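Local structure of shikimate dehydrogenase (NADP(+)) (Thermus thermophilus, 2EV9) at residues W36-E41 and L61-A66; H70-S75 and G92-F97; V84-Q89 and R241-L246; G117-L122 and A172-N177. The protein catalyses the reversible NADPH-dependent reduction of 3-dehydroshikimate to shikimate, a step in chorismate biosynthesis and so in the making of aromatic amino acids. All blocks are in the same frame, centred on the assembly; numbering follows the deposited sequence.

Contact 1: residues W36-E41 and L61-A66. With SKM ((3R,4S,5R)-3,4,5-trihydroxycyclohex-1-ene-1-carboxylic acid), chain G.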
loop_
_atom_site.group_PDB
_atom_site.type_symbol
_atom_site.label_atom_id
_atom_site.label_comp_id
_atom_site.label_asym_id
_atom_site.label_seq_id
_atom_site.Cartn_x
_atom_site.Cartn_y
_atom_site.Cartn_z
ATOM N N TRP B 36 9.096 5.211 18.993
ATOM C CA TRP B 36 9.112 6.672 19.081
ATOM C C TRP B 36 8.081 7.104 20.119
ATOM O O TRP B 36 6.884 7.064 19.855
ATOM C CB TRP B 36 8.751 7.273 17.720
ATOM C CG TRP B 36 9.699 8.314 17.146
ATOM C CD1 TRP B 36 9.951 8.531 15.818
ATOM C CD2 TRP B 36 10.468 9.299 17.860
ATOM N NE1 TRP B 36 10.823 9.582 15.661
ATOM C CE2 TRP B 36 11.157 10.072 16.895
ATOM C CE3 TRP B 36 10.641 9.606 19.217
ATOM C CZ2 TRP B 36 12.007 11.128 17.243
ATOM C CZ3 TRP B 36 11.489 10.661 19.562
ATOM C CH2 TRP B 36 12.160 11.409 18.575
ATOM N N ASP B 37 8.544 7.499 21.300
ATOM C CA ASP B 37 7.643 7.951 22.353
ATOM C C ASP B 37 6.866 9.143 21.801
ATOM O O ASP B 37 7.451 10.181 21.502
ATOM C CB ASP B 37 8.456 8.357 23.588
ATOM C CG ASP B 37 7.585 8.632 24.805
ATOM O OD1 ASP B 37 6.856 7.714 25.244
ATOM O OD2 ASP B 37 7.638 9.769 25.326
ATOM N N THR B 38 5.554 8.996 21.646
ATOM C CA THR B 38 4.758 10.084 21.090
ATOM C C THR B 38 3.436 10.354 21.800
ATOM O O THR B 38 2.471 9.605 21.641
ATOM C CB THR B 38 4.450 9.840 19.593
ATOM O OG1 THR B 38 3.570 8.720 19.462
ATOM C CG2 THR B 38 5.721 9.541 18.831
ATOM N N PRO B 39 3.379 11.431 22.602
ATOM C CA PRO B 39 2.162 11.803 23.331
ATOM C C PRO B 39 1.121 12.246 22.310
ATOM O O PRO B 39 1.459 12.472 21.149
ATOM C CB PRO B 39 2.628 12.956 24.215
ATOM C CG PRO B 39 4.064 12.619 24.467
ATOM C CD PRO B 39 4.533 12.200 23.095
ATOM N N LEU B 40 -0.134 12.377 22.723
ATOM C CA LEU B 40 -1.175 12.784 21.786
ATOM C C LEU B 40 -0.981 14.189 21.230
ATOM O O LEU B 40 -1.444 14.492 20.130
ATOM C CB LEU B 40 -2.554 12.681 22.437
ATOM C CG LEU B 40 -3.703 13.155 21.539
ATOM C CD1 LEU B 40 -4.814 12.118 21.552
ATOM C CD2 LEU B 40 -4.212 14.507 22.020
ATOM N N GLU B 41 -0.292 15.042 21.982
ATOM C CA GLU B 41 -0.066 16.414 21.539
ATOM C C GLU B 41 0.986 16.471 20.437
ATOM O O GLU B 41 1.059 17.442 19.683
ATOM C CB GLU B 41 0.363 17.295 22.724
ATOM C CG GLU B 41 1.845 17.219 23.099
ATOM C CD GLU B 41 2.714 18.164 22.280
ATOM O OE1 GLU B 41 3.955 18.105 22.419
ATOM O OE2 GLU B 41 2.160 18.970 21.503
ATOM N N LEU B 61 -1.541 3.063 22.250
ATOM C CA LEU B 61 -2.153 4.051 23.126
ATOM C C LEU B 61 -1.154 5.186 23.313
ATOM O O LEU B 61 0.043 4.948 23.467
ATOM C CB LEU B 61 -2.483 3.418 24.483
ATOM C CG LEU B 61 -3.208 2.070 24.404
ATOM C CD1 LEU B 61 -3.343 1.461 25.797
ATOM C CD2 LEU B 61 -4.569 2.258 23.750
ATOM N N PRO B 62 -1.632 6.438 23.296
ATOM C CA PRO B 62 -3.031 6.833 23.112
ATOM C C PRO B 62 -3.243 7.522 21.763
ATOM O O PRO B 62 -3.817 8.612 21.705
ATOM C CB PRO B 62 -3.243 7.795 24.259
ATOM C CG PRO B 62 -1.951 8.591 24.202
ATOM C CD PRO B 62 -0.866 7.539 23.911
ATOM N N LEU B 63 -2.790 6.887 20.683
ATOM C CA LEU B 63 -2.912 7.484 19.356
ATOM C C LEU B 63 -3.820 6.742 18.381
ATOM O O LEU B 63 -4.014 7.198 17.254
ATOM C CB LEU B 63 -1.527 7.604 18.722
ATOM C CG LEU B 63 -0.383 8.111 19.599
ATOM C CD1 LEU B 63 0.917 7.982 18.833
ATOM C CD2 LEU B 63 -0.625 9.555 20.017
ATOM N N LYS B 64 -4.377 5.611 18.800
ATOM C CA LYS B 64 -5.226 4.818 17.914
ATOM C C LYS B 64 -6.507 5.477 17.410
ATOM O O LYS B 64 -6.916 5.248 16.273
ATOM C CB LYS B 64 -5.577 3.478 18.567
ATOM C CG LYS B 64 -4.407 2.522 18.696
ATOM C CD LYS B 64 -4.904 1.106 18.942
ATOM C CE LYS B 64 -3.756 0.109 19.035
ATOM N NZ LYS B 64 -4.253 -1.279 19.277
ATOM N N GLU B 65 -7.147 6.284 18.244
ATOM C CA GLU B 65 -8.395 6.931 17.832
ATOM C C GLU B 65 -8.162 8.320 17.218
ATOM O O GLU B 65 -8.816 8.724 16.266
ATOM C CB GLU B 65 -9.298 7.050 19.061
ATOM C CG GLU B 65 -9.730 5.687 19.603
ATOM C CD GLU B 65 -11.004 5.847 20.400
ATOM O OE1 GLU B 65 -11.147 6.851 21.082
ATOM O OE2 GLU B 65 -11.849 4.956 20.331
ATOM N N ALA B 66 -7.220 9.078 17.770
ATOM C CA ALA B 66 -6.937 10.427 17.283
ATOM C C ALA B 66 -6.065 10.462 16.030
ATOM O O ALA B 66 -5.545 11.515 15.659
ATOM C CB ALA B 66 -6.282 11.247 18.385
HETATM O O12 SKM G . -2.054 -3.049 17.807
HETATM C C8 SKM G . -0.762 -3.317 18.340
HETATM C C6 SKM G . 0.245 -2.267 17.791
HETATM O O7 SKM G . 0.270 -2.336 16.365
HETATM C C5 SKM G . 1.659 -2.533 18.345
HETATM C C4 SKM G . 1.646 -2.773 19.846
HETATM C C1 SKM G . 2.921 -2.631 20.578
HETATM O O2 SKM G . 4.040 -2.302 19.911
HETATM O O3 SKM G . 2.971 -2.809 21.782
HETATM C C10 SKM G . 0.548 -3.103 20.529
HETATM C C9 SKM G . -0.822 -3.277 19.902
HETATM O O11 SKM G . -1.658 -2.186 20.322
#

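Contact 2: residues H70-S75 and G92-F97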
loop_
_atom_site.group_PDB
_atom_site.type_symbol
_atom_site.label_atom_id
_atom_site.label_comp_id
_atom_site.label_asym_id
_atom_site.label_seq_id
_atom_site.Cartn_x
_atom_site.Cartn_y
_atom_site.Cartn_z
ATOM N N HIS B 70 -5.991 12.706 10.915
ATOM C CA HIS B 70 -4.779 13.175 10.264
ATOM C C HIS B 70 -4.270 12.336 9.100
ATOM O O HIS B 70 -3.228 12.643 8.522
ATOM C CB HIS B 70 -3.654 13.318 11.287
ATOM C CG HIS B 70 -3.956 14.284 12.393
ATOM N ND1 HIS B 70 -4.591 15.489 12.176
ATOM C CD2 HIS B 70 -3.654 14.253 13.714
ATOM C CE1 HIS B 70 -4.665 16.159 13.312
ATOM N NE2 HIS B 70 -4.103 15.432 14.260
ATOM N N LEU B 71 -4.994 11.282 8.751
ATOM C CA LEU B 71 -4.582 10.415 7.650
ATOM C C LEU B 71 -5.355 10.722 6.375
ATOM O O LEU B 71 -6.477 11.231 6.422
ATOM C CB LEU B 71 -4.767 8.943 8.039
ATOM C CG LEU B 71 -4.066 8.513 9.329
ATOM C CD1 LEU B 71 -4.242 7.010 9.508
ATOM C CD2 LEU B 71 -2.593 8.884 9.292
ATOM N N ASP B 72 -4.757 10.399 5.234
ATOM C CA ASP B 72 -5.396 10.670 3.956
ATOM C C ASP B 72 -6.469 9.649 3.609
ATOM O O ASP B 72 -7.372 9.934 2.824
ATOM C CB ASP B 72 -4.339 10.719 2.851
ATOM C CG ASP B 72 -3.189 11.650 3.192
ATOM O OD1 ASP B 72 -3.454 12.821 3.535
ATOM O OD2 ASP B 72 -2.023 11.216 3.122
ATOM N N TRP B 73 -6.377 8.461 4.199
ATOM C CA TRP B 73 -7.345 7.404 3.927
ATOM C C TRP B 73 -7.377 6.409 5.085
ATOM O O TRP B 73 -6.330 5.988 5.578
ATOM C CB TRP B 73 -6.961 6.678 2.638
ATOM C CG TRP B 73 -7.927 5.622 2.209
ATOM C CD1 TRP B 73 -8.988 5.776 1.363
ATOM C CD2 TRP B 73 -7.928 4.243 2.603
ATOM N NE1 TRP B 73 -9.644 4.583 1.201
ATOM C CE2 TRP B 73 -9.017 3.623 1.952
ATOM C CE3 TRP B 73 -7.112 3.468 3.445
ATOM C CZ2 TRP B 73 -9.315 2.263 2.114
ATOM C CZ3 TRP B 73 -7.411 2.111 3.607
ATOM C CH2 TRP B 73 -8.503 1.527 2.943
ATOM N N VAL B 74 -8.583 6.036 5.508
ATOM C CA VAL B 74 -8.772 5.087 6.605
ATOM C C VAL B 74 -9.682 3.953 6.144
ATOM O O VAL B 74 -10.752 4.196 5.586
ATOM C CB VAL B 74 -9.411 5.770 7.838
ATOM C CG1 VAL B 74 -9.607 4.760 8.958
ATOM C CG2 VAL B 74 -8.530 6.918 8.314
ATOM N N SER B 75 -9.254 2.715 6.380
ATOM C CA SER B 75 -10.034 1.550 5.970
ATOM C C SER B 75 -11.390 1.495 6.672
ATOM O O SER B 75 -11.571 2.069 7.746
ATOM C CB SER B 75 -9.269 0.259 6.270
ATOM O OG SER B 75 -9.324 -0.057 7.650
ATOM N N GLY B 92 4.222 10.097 0.037
ATOM C CA GLY B 92 3.893 11.119 1.013
ATOM C C GLY B 92 2.482 11.055 1.572
ATOM O O GLY B 92 2.104 11.893 2.393
ATOM N N ARG B 93 1.697 10.076 1.133
ATOM C CA ARG B 93 0.325 9.926 1.620
ATOM C C ARG B 93 0.278 8.876 2.732
ATOM O O ARG B 93 1.065 7.926 2.737
ATOM C CB ARG B 93 -0.607 9.499 0.482
ATOM C CG ARG B 93 -0.413 10.272 -0.821
ATOM C CD ARG B 93 -0.645 11.776 -0.675
ATOM N NE ARG B 93 -0.411 12.465 -1.942
ATOM C CZ ARG B 93 -0.515 13.778 -2.124
ATOM N NH1 ARG B 93 -0.851 14.571 -1.115
ATOM N NH2 ARG B 93 -0.278 14.301 -3.321
ATOM N N LEU B 94 -0.648 9.050 3.671
ATOM C CA LEU B 94 -0.790 8.118 4.783
ATOM C C LEU B 94 -2.128 7.393 4.724
ATOM O O LEU B 94 -3.174 8.009 4.516
ATOM C CB LEU B 94 -0.667 8.857 6.124
ATOM C CG LEU B 94 0.623 9.642 6.383
ATOM C CD1 LEU B 94 0.584 10.229 7.797
ATOM C CD2 LEU B 94 1.836 8.739 6.215
ATOM N N PHE B 95 -2.079 6.075 4.897
ATOM C CA PHE B 95 -3.273 5.236 4.883
ATOM C C PHE B 95 -3.348 4.497 6.220
ATOM O O PHE B 95 -2.345 3.973 6.704
ATOM C CB PHE B 95 -3.205 4.225 3.737
ATOM C CG PHE B 95 -3.067 4.856 2.379
ATOM C CD1 PHE B 95 -1.888 5.496 2.012
ATOM C CD2 PHE B 95 -4.122 4.827 1.476
ATOM C CE1 PHE B 95 -1.764 6.102 0.759
ATOM C CE2 PHE B 95 -4.007 5.427 0.223
ATOM C CZ PHE B 95 -2.824 6.067 -0.135
ATOM N N GLY B 96 -4.535 4.456 6.814
ATOM C CA GLY B 96 -4.684 3.792 8.098
ATOM C C GLY B 96 -5.426 2.472 8.072
ATOM O O GLY B 96 -6.459 2.332 7.406
ATOM N N PHE B 97 -4.894 1.496 8.805
ATOM C CA PHE B 97 -5.501 0.176 8.888
ATOM C C PHE B 97 -5.539 -0.313 10.331
ATOM O O PHE B 97 -4.947 0.294 11.225
ATOM C CB PHE B 97 -4.709 -0.845 8.066
ATOM C CG PHE B 97 -4.517 -0.455 6.635
ATOM C CD1 PHE B 97 -3.544 0.471 6.278
ATOM C CD2 PHE B 97 -5.310 -1.016 5.640
ATOM C CE1 PHE B 97 -3.364 0.833 4.944
ATOM C CE2 PHE B 97 -5.139 -0.660 4.306
ATOM C CZ PHE B 97 -4.162 0.267 3.961
HETATM O O HOH W 1 -1.331 14.719 1.521
#

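Contact 3: residues V84-Q89 and R241-L246. With SKM ((3R,4S,5R)-3,4,5-trihydroxycyclohex-1-ene-1-carboxylic acid), chain G.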
loop_
_atom_site.group_PDB
_atom_site.type_symbol
_atom_site.label_atom_id
_atom_site.label_comp_id
_atom_site.label_asym_id
_atom_site.label_seq_id
_atom_site.Cartn_x
_atom_site.Cartn_y
_atom_site.Cartn_z
ATOM N N VAL B 84 -6.899 2.998 14.543
ATOM C CA VAL B 84 -5.908 2.636 13.540
ATOM C C VAL B 84 -4.632 2.262 14.284
ATOM O O VAL B 84 -4.146 3.020 15.130
ATOM C CB VAL B 84 -5.619 3.814 12.574
ATOM C CG1 VAL B 84 -4.374 3.531 11.749
ATOM C CG2 VAL B 84 -6.813 4.022 11.651
ATOM N N ASN B 85 -4.098 1.085 13.978
ATOM C CA ASN B 85 -2.878 0.625 14.623
ATOM C C ASN B 85 -1.756 0.497 13.600
ATOM O O ASN B 85 -0.591 0.348 13.964
ATOM C CB ASN B 85 -3.121 -0.731 15.305
ATOM C CG ASN B 85 -3.040 -1.904 14.336
ATOM O OD1 ASN B 85 -3.582 -1.859 13.231
ATOM N ND2 ASN B 85 -2.362 -2.970 14.758
ATOM N N THR B 86 -2.109 0.569 12.319
ATOM C CA THR B 86 -1.125 0.431 11.255
ATOM C C THR B 86 -1.231 1.518 10.193
ATOM O O THR B 86 -2.272 1.685 9.555
ATOM C CB THR B 86 -1.260 -0.936 10.571
ATOM O OG1 THR B 86 -1.071 -1.971 11.545
ATOM C CG2 THR B 86 -0.226 -1.091 9.454
ATOM N N VAL B 87 -0.135 2.246 9.999
ATOM C CA VAL B 87 -0.098 3.312 9.011
ATOM C C VAL B 87 0.905 2.997 7.906
ATOM O O VAL B 87 2.034 2.592 8.175
ATOM C CB VAL B 87 0.286 4.665 9.664
ATOM C CG1 VAL B 87 0.305 5.769 8.614
ATOM C CG2 VAL B 87 -0.705 5.013 10.772
ATOM N N LEU B 88 0.477 3.179 6.663
ATOM C CA LEU B 88 1.334 2.957 5.502
ATOM C C LEU B 88 1.576 4.292 4.803
ATOM O O LEU B 88 0.641 5.075 4.609
ATOM C CB LEU B 88 0.670 1.994 4.512
ATOM C CG LEU B 88 1.216 1.977 3.076
ATOM C CD1 LEU B 88 2.659 1.502 3.065
ATOM C CD2 LEU B 88 0.346 1.065 2.223
ATOM N N GLN B 89 2.829 4.548 4.428
ATOM C CA GLN B 89 3.191 5.780 3.724
ATOM C C GLN B 89 3.703 5.477 2.319
ATOM O O GLN B 89 4.676 4.743 2.147
ATOM C CB GLN B 89 4.270 6.550 4.491
ATOM C CG GLN B 89 4.714 7.872 3.829
ATOM C CD GLN B 89 5.716 7.682 2.695
ATOM O OE1 GLN B 89 5.383 7.836 1.517
ATOM N NE2 GLN B 89 6.951 7.343 3.050
ATOM N N ARG B 241 3.364 -7.236 6.307
ATOM C CA ARG B 241 2.959 -7.597 4.950
ATOM C C ARG B 241 2.328 -6.377 4.292
ATOM O O ARG B 241 2.577 -6.078 3.126
ATOM C CB ARG B 241 1.948 -8.751 4.951
ATOM C CG ARG B 241 1.642 -9.253 3.541
ATOM C CD ARG B 241 0.557 -10.306 3.512
ATOM N NE ARG B 241 -0.727 -9.752 3.918
ATOM C CZ ARG B 241 -1.859 -10.443 3.963
ATOM N NH1 ARG B 241 -1.867 -11.724 3.622
ATOM N NH2 ARG B 241 -2.979 -9.855 4.361
ATOM N N LEU B 242 1.504 -5.673 5.050
ATOM C CA LEU B 242 0.835 -4.485 4.539
ATOM C C LEU B 242 1.868 -3.462 4.039
ATOM O O LEU B 242 1.678 -2.809 3.009
ATOM C CB LEU B 242 -0.027 -3.899 5.655
ATOM C CG LEU B 242 -1.089 -2.862 5.318
ATOM C CD1 LEU B 242 -2.278 -3.043 6.250
ATOM C CD2 LEU B 242 -0.491 -1.464 5.436
ATOM N N TRP B 243 2.981 -3.340 4.754
ATOM C CA TRP B 243 4.016 -2.394 4.357
ATOM C C TRP B 243 4.886 -2.872 3.206
ATOM O O TRP B 243 5.291 -2.081 2.367
ATOM C CB TRP B 243 4.939 -2.073 5.536
ATOM C CG TRP B 243 4.265 -1.445 6.710
ATOM C CD1 TRP B 243 3.287 -0.495 6.683
ATOM C CD2 TRP B 243 4.551 -1.690 8.089
ATOM N NE1 TRP B 243 2.943 -0.133 7.962
ATOM C CE2 TRP B 243 3.706 -0.852 8.846
ATOM C CE3 TRP B 243 5.444 -2.537 8.763
ATOM C CZ2 TRP B 243 3.725 -0.835 10.244
ATOM C CZ3 TRP B 243 5.466 -2.520 10.148
ATOM C CH2 TRP B 243 4.609 -1.672 10.876
ATOM N N THR B 244 5.168 -4.168 3.159
ATOM C CA THR B 244 6.071 -4.681 2.139
ATOM C C THR B 244 5.546 -5.734 1.177
ATOM O O THR B 244 6.122 -5.945 0.109
ATOM C CB THR B 244 7.312 -5.269 2.816
ATOM O OG1 THR B 244 6.960 -6.506 3.450
ATOM C CG2 THR B 244 7.827 -4.320 3.883
ATOM N N GLY B 245 4.464 -6.400 1.553
ATOM C CA GLY B 245 3.929 -7.444 0.706
ATOM C C GLY B 245 4.497 -8.788 1.130
ATOM O O GLY B 245 4.162 -9.828 0.559
ATOM N N LEU B 246 5.366 -8.762 2.135
ATOM C CA LEU B 246 5.987 -9.972 2.650
ATOM C C LEU B 246 5.471 -10.274 4.056
ATOM O O LEU B 246 5.422 -9.386 4.914
ATOM C CB LEU B 246 7.508 -9.804 2.696
ATOM C CG LEU B 246 8.258 -9.669 1.371
ATOM C CD1 LEU B 246 9.749 -9.568 1.653
ATOM C CD2 LEU B 246 7.970 -10.872 0.489
HETATM O O12 SKM G . -2.054 -3.049 17.807
HETATM C C8 SKM G . -0.762 -3.317 18.340
HETATM C C6 SKM G . 0.245 -2.267 17.791
HETATM O O7 SKM G . 0.270 -2.336 16.365
HETATM C C5 SKM G . 1.659 -2.533 18.345
HETATM C C4 SKM G . 1.646 -2.773 19.846
HETATM C C1 SKM G . 2.921 -2.631 20.578
HETATM O O2 SKM G . 4.040 -2.302 19.911
HETATM O O3 SKM G . 2.971 -2.809 21.782
HETATM C C10 SKM G . 0.548 -3.103 20.529
HETATM C C9 SKM G . -0.822 -3.277 19.902
HETATM O O11 SKM G . -1.658 -2.186 20.322
#

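Contact 4: residues G117-L122 and A172-N177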
loop_
_atom_site.group_PDB
_atom_site.type_symbol
_atom_site.label_atom_id
_atom_site.label_comp_id
_atom_site.label_asym_id
_atom_site.label_seq_id
_atom_site.Cartn_x
_atom_site.Cartn_y
_atom_site.Cartn_z
ATOM N N GLY B 117 -19.120 -20.039 18.299
ATOM C CA GLY B 117 -19.732 -19.201 19.312
ATOM C C GLY B 117 -20.809 -19.932 20.090
ATOM O O GLY B 117 -20.952 -21.147 19.949
ATOM N N PRO B 118 -21.596 -19.222 20.915
ATOM C CA PRO B 118 -21.501 -17.778 21.128
ATOM C C PRO B 118 -20.164 -17.394 21.750
ATOM O O PRO B 118 -19.638 -18.095 22.619
ATOM C CB PRO B 118 -22.673 -17.489 22.071
ATOM C CG PRO B 118 -23.609 -18.657 21.856
ATOM C CD PRO B 118 -22.638 -19.792 21.782
ATOM N N ALA B 119 -19.615 -16.282 21.289
ATOM C CA ALA B 119 -18.353 -15.798 21.809
ATOM C C ALA B 119 -18.680 -14.623 22.703
ATOM O O ALA B 119 -19.537 -13.810 22.372
ATOM C CB ALA B 119 -17.448 -15.362 20.666
ATOM N N LEU B 120 -18.011 -14.548 23.846
ATOM C CA LEU B 120 -18.225 -13.455 24.782
ATOM C C LEU B 120 -16.944 -12.647 24.983
ATOM O O LEU B 120 -15.906 -13.192 25.362
ATOM C CB LEU B 120 -18.710 -13.992 26.136
ATOM C CG LEU B 120 -18.753 -12.981 27.284
ATOM C CD1 LEU B 120 -19.632 -11.787 26.921
ATOM C CD2 LEU B 120 -19.270 -13.666 28.547
ATOM N N VAL B 121 -17.029 -11.346 24.722
ATOM C CA VAL B 121 -15.897 -10.445 24.879
ATOM C C VAL B 121 -16.065 -9.594 26.132
ATOM O O VAL B 121 -16.997 -8.797 26.238
ATOM C CB VAL B 121 -15.748 -9.508 23.656
ATOM C CG1 VAL B 121 -14.595 -8.537 23.878
ATOM C CG2 VAL B 121 -15.523 -10.328 22.401
ATOM N N LEU B 122 -15.152 -9.771 27.082
ATOM C CA LEU B 122 -15.185 -9.021 28.329
ATOM C C LEU B 122 -14.441 -7.711 28.112
ATOM O O LEU B 122 -13.232 -7.712 27.915
ATOM C CB LEU B 122 -14.520 -9.831 29.454
ATOM C CG LEU B 122 -15.082 -11.235 29.706
ATOM C CD1 LEU B 122 -14.321 -11.924 30.838
ATOM C CD2 LEU B 122 -16.564 -11.129 30.046
ATOM N N ALA B 172 -21.210 -19.340 27.007
ATOM C CA ALA B 172 -20.344 -18.981 25.890
ATOM C C ALA B 172 -19.376 -20.105 25.553
ATOM O O ALA B 172 -19.024 -20.912 26.414
ATOM C CB ALA B 172 -19.571 -17.710 26.217
ATOM N N ARG B 173 -18.951 -20.163 24.295
ATOM C CA ARG B 173 -18.011 -21.191 23.872
ATOM C C ARG B 173 -16.661 -20.548 23.599
ATOM O O ARG B 173 -15.644 -21.228 23.504
ATOM C CB ARG B 173 -18.540 -21.916 22.631
ATOM C CG ARG B 173 -19.754 -22.790 22.928
ATOM C CD ARG B 173 -19.382 -23.983 23.821
ATOM N NE ARG B 173 -20.512 -24.452 24.622
ATOM C CZ ARG B 173 -20.754 -24.072 25.875
ATOM N NH1 ARG B 173 -19.945 -23.218 26.483
ATOM N NH2 ARG B 173 -21.810 -24.547 26.523
ATOM N N LEU B 174 -16.668 -19.228 23.473
ATOM C CA LEU B 174 -15.447 -18.468 23.250
ATOM C C LEU B 174 -15.466 -17.283 24.202
ATOM O O LEU B 174 -16.378 -16.453 24.169
ATOM C CB LEU B 174 -15.349 -17.963 21.805
ATOM C CG LEU B 174 -14.110 -17.101 21.504
ATOM C CD1 LEU B 174 -12.837 -17.873 21.873
ATOM C CD2 LEU B 174 -14.090 -16.710 20.028
ATOM N N LEU B 175 -14.464 -17.231 25.069
ATOM C CA LEU B 175 -14.347 -16.154 26.035
ATOM C C LEU B 175 -13.086 -15.357 25.742
ATOM O O LEU B 175 -12.006 -15.928 25.575
ATOM C CB LEU B 175 -14.281 -16.720 27.449
ATOM C CG LEU B 175 -15.595 -16.729 28.230
ATOM C CD1 LEU B 175 -15.384 -17.436 29.561
ATOM C CD2 LEU B 175 -16.063 -15.290 28.445
ATOM N N VAL B 176 -13.231 -14.041 25.686
ATOM C CA VAL B 176 -12.101 -13.167 25.405
ATOM C C VAL B 176 -11.959 -12.070 26.438
ATOM O O VAL B 176 -12.857 -11.246 26.599
ATOM C CB VAL B 176 -12.245 -12.482 24.028
ATOM C CG1 VAL B 176 -11.071 -11.548 23.791
ATOM C CG2 VAL B 176 -12.326 -13.525 22.933
ATOM N N ASN B 177 -10.829 -12.042 27.137
ATOM C CA ASN B 177 -10.625 -10.987 28.114
ATOM C C ASN B 177 -10.066 -9.758 27.414
ATOM O O ASN B 177 -8.911 -9.743 26.989
ATOM C CB ASN B 177 -9.662 -11.411 29.223
ATOM C CG ASN B 177 -9.333 -10.260 30.153
ATOM O OD1 ASN B 177 -10.231 -9.556 30.621
ATOM N ND2 ASN B 177 -8.050 -10.054 30.419
#

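Contact 1: residues W36-E41 and L61-A66
Thr-38 meets Leu-63 where strand 31-37 has just ended, the two side chains crossing at about a right angle. The carbonyl oxygen Thr-38 O lies 3.5 Å from Leu-63 CD2 and finds no hydrogen-bond partner, although the contact buries it. The hydroxyl is modelled too close to CD1 of the leucine for that approach to carry weight. At Pro-39 only the backbone takes part, its O atom 3.8 Å from Leu-63 CD2. Leu-40 then does two things. Its CA rests 3.7 Å from Leu-63 CD2, while its CG, anti to the backbone N (chi1 177°), carries CD1 across to Ala-66 CB at 3.6 Å and up to the carbonyl O of Pro-62. Leu-63 CD2 is thus held against the backbone of Thr-38, Pro-39 and Leu-40, and an alanine in place of Leu-63 would probably leave the backbone of 38-40 without the methyl that packs against it. No hydrogen bond joins 36-41 to 61-66; the contact rests on van der Waals packing. In 61-66 the peptide before Pro-62 is cis, and one residue past Leu-63 comes Lys-64, the proton acceptor. Its extended chain brings NZ to hydroxyls O11 (2.9 Å) and O12 (3.2 Å) of shikimate, and NZ also forms a salt bridge with Asp-100. Leu-63 therefore packs on 38-40 directly before the catalytic lysine, in the loop after strand 56-59 of the substrate-binding domain.

Contact 2: residues H70-S75 and G92-F97
Torsions that set CG of Trp-73 anti to the backbone N (chi1 -177°) and CG of Phe-95 beside its own N (chi1 -58°) turn the rings of two paired residues that already point to one face of the sheet, and bring Phe-95 CD2 to 3.6 Å from Trp-73 CB. Further along the indole, CZ3 reaches Phe-97 CE2 at 3.7 Å; both ring pairs are oblique, with planes near 50°. Parallel strand pairing underlies this aromatic cluster: Gly-96 N binds Trp-73 O (2.7 Å) and Ser-75 N binds Gly-96 O (3.0 Å). On the face bearing Val-74, Leu-71 CD1 lies 3.5 Å from Gly-96 CA, where a side chain would collide. Asp-72 OD2 takes the N-H of Leu-94 on its anti side at 2.6 Å, and an alanine here would probably leave the Leu-94 amide without its acceptor and Arg-51 without its salt-bridge partner. Strand 73-74 edges the sheet beside 93-97; Leu-94 packs on helix 43-53, and Phe-95 stacks on Phe-95 of the second subunit.

Contact 3: residues V84-Q89 and R241-L246
A single hydrogen bond crosses this contact: Trp-243 NE1 donates to the backbone oxygen Val-87 O at 2.9 Å. It is noticeably bent, with an N-H...O angle of 138°, and the donor stands above the carbonyl plane, 52° out of it, instead of meeting a lone pair. The indole is placed for this by chi1 of -61°, which sets CG beside the backbone N and lets the pyrrole end reach back to the strand. On the helix, Leu-242 O accepts from Arg-55 of the second subunit.

Van der Waals contacts account for the rest. Thr-86 CG2 lies obliquely against the ring, 3.6 Å from Trp-243 NE1, and Phe-4 also stacks on the indole. Leu-242 CD2 fits between two strand side chains, 3.8 Å from Leu-88 CB and 4.0 Å from Thr-86 CG2, while the side chains of Leu-88 and Trp-243 pass in opposite directions, CD1 to CD1 4.2 Å. Helix 229-244 is packed in this way against strand 86-90 of the mixed sheet, so that the C-terminal part of the chain returns to the substrate-binding domain. Asn-85 and Thr-86 together face Phe-97 in a classic beta bulge at the start of that strand.

Ligand bonding is the third kind. Asn-85 ND2 donates to shikimate O12 at 3.1 Å and weakly to O7, and its OD1 receives the backbone N of Thr-99, which helps fix the amide's rotation.

Contact 4: residues G117-L122 and A172-N177
Leu-120 lies beside Leu-175, the two side chains pointing the same way, with CD2 of Leu-120 3.6 Å from CD2 of Leu-175. Its CB also meets CB of Ala-172 at 3.8 Å, and CG anti to the backbone N (chi1 170°) leads the branch out alongside its neighbour. Its backbone N and O both bond to segment 172-177: N donates to Leu-174 O, and O accepts from Val-176 N at 2.8 Å. Val-176 continues the pattern, its own O receiving Leu-122 N at 2.8 Å in a nearly straight bond (165°). On the face of Val-121 and Val-176, turned from that of Leu-120, Val-176 CB lies 4.2 Å from Val-121 CG2; two residues earlier on the same face Ala-119 CB touches Leu-174 CB at 3.5 Å. Where the pairing begins, Pro-118 O is gripped twice, by Arg-173 N (2.7 Å) and Leu-174 N. The strand axes run parallel, 13° apart, in the Rossmann-type sheet; helix 126-137 covers the Val-121 face, and Gly-123 of the NADP(+) site follows Leu-122. Flanking strands 142-145 and 201-204 make this an interior pair, its faces largely hydrocarbon, while the polar Asn-177 bonds to Asp-204; the chemistry implies buried peptide groups that satisfy one another.

In the fold
Contacts 1, 2 and 3 all reach the mixed sheet of the substrate-binding domain, whereas contact 4 lies in the separate parallel sheet of the NADP(+) domain, its centre about 29 Å from the centres of contacts 1 and 3. Contacts 3 and 4 are buried; 1 and 2 are partly so. Backbone pairing joins the strands of contact 2, at a sheet edge, and contact 4, in a sheet interior; contact 3 has one hydrogen bond across it, from an indole, and contact 1 none. Contacts 2 and 3 hold neighbouring strands, 93-97 and 86-90, joined by the bond from Phe-97 N to Thr-86 O (2.7 Å), and both meet the second subunit. Contacts 1 and 3 each bring one residue to shikimate.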